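Local structure of phospho-furanose lactonase (Mycoplasma synoviae, 3OVG) at residues A[251-254]-A[255-259]; A[303-306]-A[307-311]. The protein catalyses the zinc-dependent hydrolysis of phosphorylated furanose lactones, D-xylono- and L-arabino-1,4-lactone 5-phosphate, and also opens carboxy 1,4-lactones. One frame throughout, in Å; residues are numbered along the deposited sequence.

Contact 1: A[251-254]-A[255-259]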
loop_
_atom_site.group_PDB
_atom_site.type_symbol
_atom_site.label_atom_id
_atom_site.label_comp_id
_atom_site.label_asym_id
_atom_site.label_seq_id
_atom_site.Cartn_x
_atom_site.Cartn_y
_atom_site.Cartn_z
ATOM N N SER A 251 -3.289 -33.572 0.943
ATOM C CA SER A 251 -3.105 -34.772 1.765
ATOM C C SER A 251 -3.668 -34.533 3.154
ATOM O O SER A 251 -4.136 -35.448 3.813
ATOM C CB SER A 251 -1.630 -35.138 1.890
ATOM O OG SER A 251 -0.872 -33.985 2.282
ATOM N N LEU A 252 -3.612 -33.295 3.612
ATOM C CA LEU A 252 -4.004 -33.046 4.986
ATOM C C LEU A 252 -5.521 -33.195 5.124
ATOM O O LEU A 252 -5.995 -33.855 6.039
ATOM C CB LEU A 252 -3.499 -31.676 5.440
ATOM C CG LEU A 252 -3.850 -31.196 6.854
ATOM C CD1 LEU A 252 -3.280 -32.150 7.903
ATOM C CD2 LEU A 252 -3.348 -29.755 7.069
ATOM N N LEU A 253 -6.269 -32.593 4.198
ATOM C CA LEU A 253 -7.718 -32.748 4.160
ATOM C C LEU A 253 -8.125 -34.241 4.000
ATOM O O LEU A 253 -9.053 -34.711 4.649
ATOM C CB LEU A 253 -8.316 -31.960 3.006
ATOM C CG LEU A 253 -9.832 -32.126 2.855
ATOM C CD1 LEU A 253 -10.547 -31.736 4.130
ATOM C CD2 LEU A 253 -10.381 -31.299 1.700
ATOM N N ALA A 254 -7.450 -34.956 3.109
ATOM C CA ALA A 254 -7.704 -36.390 2.935
ATOM C C ALA A 254 -7.560 -37.154 4.260
ATOM O O ALA A 254 -8.472 -37.868 4.680
ATOM C CB ALA A 254 -6.764 -36.977 1.869
ATOM N N GLU A 255 -6.430 -36.996 4.933
ATOM C CA GLU A 255 -6.249 -37.718 6.184
ATOM C C GLU A 255 -7.220 -37.239 7.277
ATOM O O GLU A 255 -7.669 -38.021 8.106
ATOM C CB GLU A 255 -4.780 -37.694 6.637
ATOM C CG GLU A 255 -3.828 -38.310 5.587
ATOM C CD GLU A 255 -2.377 -38.319 6.037
ATOM O OE1 GLU A 255 -2.076 -37.609 7.009
ATOM O OE2 GLU A 255 -1.536 -39.045 5.435
ATOM N N ASN A 256 -7.581 -35.963 7.280
ATOM C CA ASN A 256 -8.547 -35.540 8.294
ATOM C C ASN A 256 -9.955 -36.139 8.057
ATOM O O ASN A 256 -10.672 -36.571 9.003
ATOM C CB ASN A 256 -8.518 -34.011 8.466
ATOM C CG ASN A 256 -7.345 -33.555 9.331
ATOM O OD1 ASN A 256 -6.815 -34.339 10.111
ATOM N ND2 ASN A 256 -6.954 -32.286 9.210
ATOM N N ILE A 257 -10.321 -36.245 6.789
ATOM C CA ILE A 257 -11.589 -36.852 6.412
ATOM C C ILE A 257 -11.590 -38.351 6.789
ATOM O O ILE A 257 -12.578 -38.871 7.326
ATOM C CB ILE A 257 -11.876 -36.605 4.917
ATOM C CG1 ILE A 257 -12.449 -35.198 4.712
ATOM C CG2 ILE A 257 -12.872 -37.607 4.337
ATOM C CD1 ILE A 257 -12.632 -34.911 3.267
ATOM N N LYS A 258 -10.470 -39.019 6.532
ATOM C CA LYS A 258 -10.283 -40.422 6.912
ATOM C C LYS A 258 -10.506 -40.609 8.434
ATOM O O LYS A 258 -11.201 -41.542 8.869
ATOM C CB LYS A 258 -8.871 -40.887 6.452
ATOM C CG LYS A 258 -8.236 -42.173 7.132
ATOM C CD LYS A 258 -9.066 -43.395 6.976
ATOM C CE LYS A 258 -8.215 -44.726 6.941
ATOM N NZ LYS A 258 -7.853 -45.292 8.290
ATOM N N TYR A 259 -9.921 -39.728 9.239
ATOM C CA TYR A 259 -10.111 -39.779 10.686
ATOM C C TYR A 259 -11.613 -39.717 11.018
ATOM O O TYR A 259 -12.138 -40.555 11.765
ATOM C CB TYR A 259 -9.313 -38.665 11.389
ATOM C CG TYR A 259 -9.598 -38.524 12.878
ATOM C CD1 TYR A 259 -8.925 -39.322 13.824
ATOM C CD2 TYR A 259 -10.544 -37.619 13.344
ATOM C CE1 TYR A 259 -9.191 -39.205 15.198
ATOM C CE2 TYR A 259 -10.824 -37.502 14.739
ATOM C CZ TYR A 259 -10.144 -38.298 15.641
ATOM O OH TYR A 259 -10.406 -38.196 16.998
#
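Leu253 and Ile257 meet one helical turn apart on helix 250-262. This helix links strands 236-239 and 269-271 in a beta-alpha-beta unit of the TIM barrel. The apolar contact runs between methyl groups: CD1 of Leu253 lies 3.9 Å from CD1 of Ile257. CG1 of Ile257 stands beside its own backbone N (chi1 -81°), which turns the branch back along the helix toward Leu253. Both side chains also rest on Phe239 of the barrel strand. Leu252 and Asn256 run side by side, pointing the same way, and CD1 of Leu252 is 3.9 Å from the amide ND2 of Asn256.

The backbone bonds are those of an alpha helix. Glu255 N donates to Ser251 O at 3.0 Å, nearly straight at 171°. Asn256 N, Ile257 N and Lys258 N make the matching bonds, a little more bent, to the carbonyl oxygens of Leu252, Leu253 and Ala254.

CG of Glu255 passes 3.4 Å from Ser251 O. The chain then extends to the subunit interface, where OE2 is hydrogen-bonded to the hydroxyl of Tyr224 of the second subunit. Lys258 lies against Val311 and forms a salt bridge with Asp262, one turn on.

The chemistry is therefore divided round the helix: Leu253 and Ile257 face the barrel strand, the small Ala254 accepts helix 296-309, and the carboxylate of Glu255 serves the subunit interface.

Contact 2: A[303-306]-A[307-311]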
loop_
_atom_site.group_PDB
_atom_site.type_symbol
_atom_site.label_atom_id
_atom_site.label_comp_id
_atom_site.label_asym_id
_atom_site.label_seq_id
_atom_site.Cartn_x
_atom_site.Cartn_y
_atom_site.Cartn_z
ATOM N N LEU A 303 -10.621 -37.417 -5.242
ATOM C CA LEU A 303 -11.281 -38.633 -4.763
ATOM C C LEU A 303 -10.340 -39.851 -4.870
ATOM O O LEU A 303 -10.313 -40.681 -3.967
ATOM C CB LEU A 303 -12.623 -38.866 -5.457
ATOM C CG LEU A 303 -13.713 -37.811 -5.210
ATOM C CD1 LEU A 303 -14.844 -37.949 -6.218
ATOM C CD2 LEU A 303 -14.255 -37.855 -3.782
ATOM N N PRO A 304 -9.551 -39.955 -5.964
ATOM C CA PRO A 304 -8.544 -41.030 -5.907
ATOM C C PRO A 304 -7.642 -40.890 -4.688
ATOM O O PRO A 304 -7.256 -41.912 -4.119
ATOM C CB PRO A 304 -7.751 -40.861 -7.208
ATOM C CG PRO A 304 -8.746 -40.217 -8.152
ATOM C CD PRO A 304 -9.606 -39.313 -7.289
ATOM N N LEU A 305 -7.329 -39.662 -4.268
ATOM C CA LEU A 305 -6.512 -39.500 -3.064
ATOM C C LEU A 305 -7.241 -39.973 -1.801
ATOM O O LEU A 305 -6.646 -40.606 -0.921
ATOM C CB LEU A 305 -6.023 -38.057 -2.899
ATOM C CG LEU A 305 -5.246 -37.722 -1.614
ATOM C CD1 LEU A 305 -3.914 -38.488 -1.543
ATOM C CD2 LEU A 305 -4.973 -36.168 -1.504
ATOM N N LEU A 306 -8.521 -39.630 -1.700
ATOM C CA LEU A 306 -9.366 -40.149 -0.622
ATOM C C LEU A 306 -9.300 -41.686 -0.533
ATOM O O LEU A 306 -9.105 -42.258 0.549
ATOM C CB LEU A 306 -10.811 -39.702 -0.823
ATOM C CG LEU A 306 -11.419 -38.712 0.187
ATOM C CD1 LEU A 306 -10.424 -37.826 0.906
ATOM C CD2 LEU A 306 -12.522 -37.897 -0.465
ATOM N N LYS A 307 -9.479 -42.353 -1.661
ATOM C CA LYS A 307 -9.450 -43.824 -1.630
ATOM C C LYS A 307 -8.071 -44.266 -1.223
ATOM O O LYS A 307 -7.928 -45.239 -0.481
ATOM C CB LYS A 307 -9.783 -44.452 -2.992
ATOM C CG LYS A 307 -11.168 -44.089 -3.535
ATOM C CD LYS A 307 -11.566 -45.029 -4.720
ATOM C CE LYS A 307 -12.994 -44.729 -5.202
ATOM N NZ LYS A 307 -13.191 -43.235 -5.234
ATOM N N GLN A 308 -7.052 -43.561 -1.716
ATOM C CA GLN A 308 -5.658 -43.909 -1.401
ATOM C C GLN A 308 -5.337 -43.917 0.088
ATOM O O GLN A 308 -4.608 -44.796 0.573
ATOM C CB GLN A 308 -4.669 -42.959 -2.119
ATOM C CG GLN A 308 -3.204 -43.388 -1.976
ATOM C CD GLN A 308 -2.182 -42.491 -2.733
ATOM O OE1 GLN A 308 -2.541 -41.541 -3.427
ATOM N NE2 GLN A 308 -0.909 -42.825 -2.599
ATOM N N VAL A 309 -5.829 -42.920 0.818
ATOM C CA VAL A 309 -5.536 -42.862 2.242
ATOM C C VAL A 309 -6.478 -43.781 3.024
ATOM O O VAL A 309 -6.338 -43.913 4.228
ATOM C CB VAL A 309 -5.620 -41.429 2.792
ATOM C CG1 VAL A 309 -4.685 -40.496 2.002
ATOM C CG2 VAL A 309 -7.054 -40.936 2.740
ATOM N N GLY A 310 -7.452 -44.395 2.348
ATOM C CA GLY A 310 -8.292 -45.385 3.019
ATOM C C GLY A 310 -9.767 -45.070 3.233
ATOM O O GLY A 310 -10.431 -45.748 4.013
ATOM N N VAL A 311 -10.294 -44.062 2.541
ATOM C CA VAL A 311 -11.719 -43.776 2.631
ATOM C C VAL A 311 -12.426 -44.729 1.671
ATOM O O VAL A 311 -12.009 -44.904 0.518
ATOM C CB VAL A 311 -12.043 -42.312 2.296
ATOM C CG1 VAL A 311 -13.534 -42.057 2.414
ATOM C CG2 VAL A 311 -11.279 -41.381 3.238
#
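Leu306 O accepts a bond from Val311 N at 2.9 Å, and Lys307 O one from Gly310 N at 3.0 Å, where helix 296-309 ends in a Schellman motif. Gly310 leaves the helix at positive phi (113°), and its N also makes a weak bond to Leu306 O. In the turn before, Lys307 N, Gln308 N and Val309 N are bonded to the oxygens of Leu303, Pro304 and Leu305. The helix is kinked at Pro304, whose N has no bond to the preceding turn.

Leu306 and Val311 lie side by side, pointing the same way, with CG of Leu306 4.1 Å from CG2 of Val311. This apolar contact joins the last helical turn to the residue after Gly310, as is common in Schellman motifs. Both residues are buried. Leu306 also packs on Ala254, and Val311 on Ile316 of the next helix.

Leu305 has CG anti to its backbone N (chi1 175°), and CD1 reaches forward to the next turn. There it lies obliquely across Gln308 and Val309, 3.8 Å from OE1 of Gln308. Tyr224 of the second subunit packs on all three residues.

The Lys307 chain runs back along the helix, CG 3.5 Å from Leu303 O, and bends only at its last torsion. Val309 places its second methyl between its own N and carbonyl carbon, bringing CG2 to 3.3 Å from Leu306 O.

Contact 1 comes first along the chain, on helix 250-262, and contact 2 follows at the end of helix 296-309. Their centres are 9 Å apart, on the same side of the chain's centre. The two helices touch directly: CA of Ala254 is 3.7 Å from CD1 of Leu306, and CE of Lys258 is 3.4 Å from Val309 O. Helix 296-309 therefore lies against helix 250-262, outside the barrel strands. Both contacts reach Tyr224 of the second subunit, so this pair of helices forms part of an assembly interface. Contact 2 is remote from the active site. In contact 1 the side chain of Leu252 is about 8 Å from that of the substrate-binding Tyr247, and that of Leu253 about 10 Å from that of the zinc ligand His216.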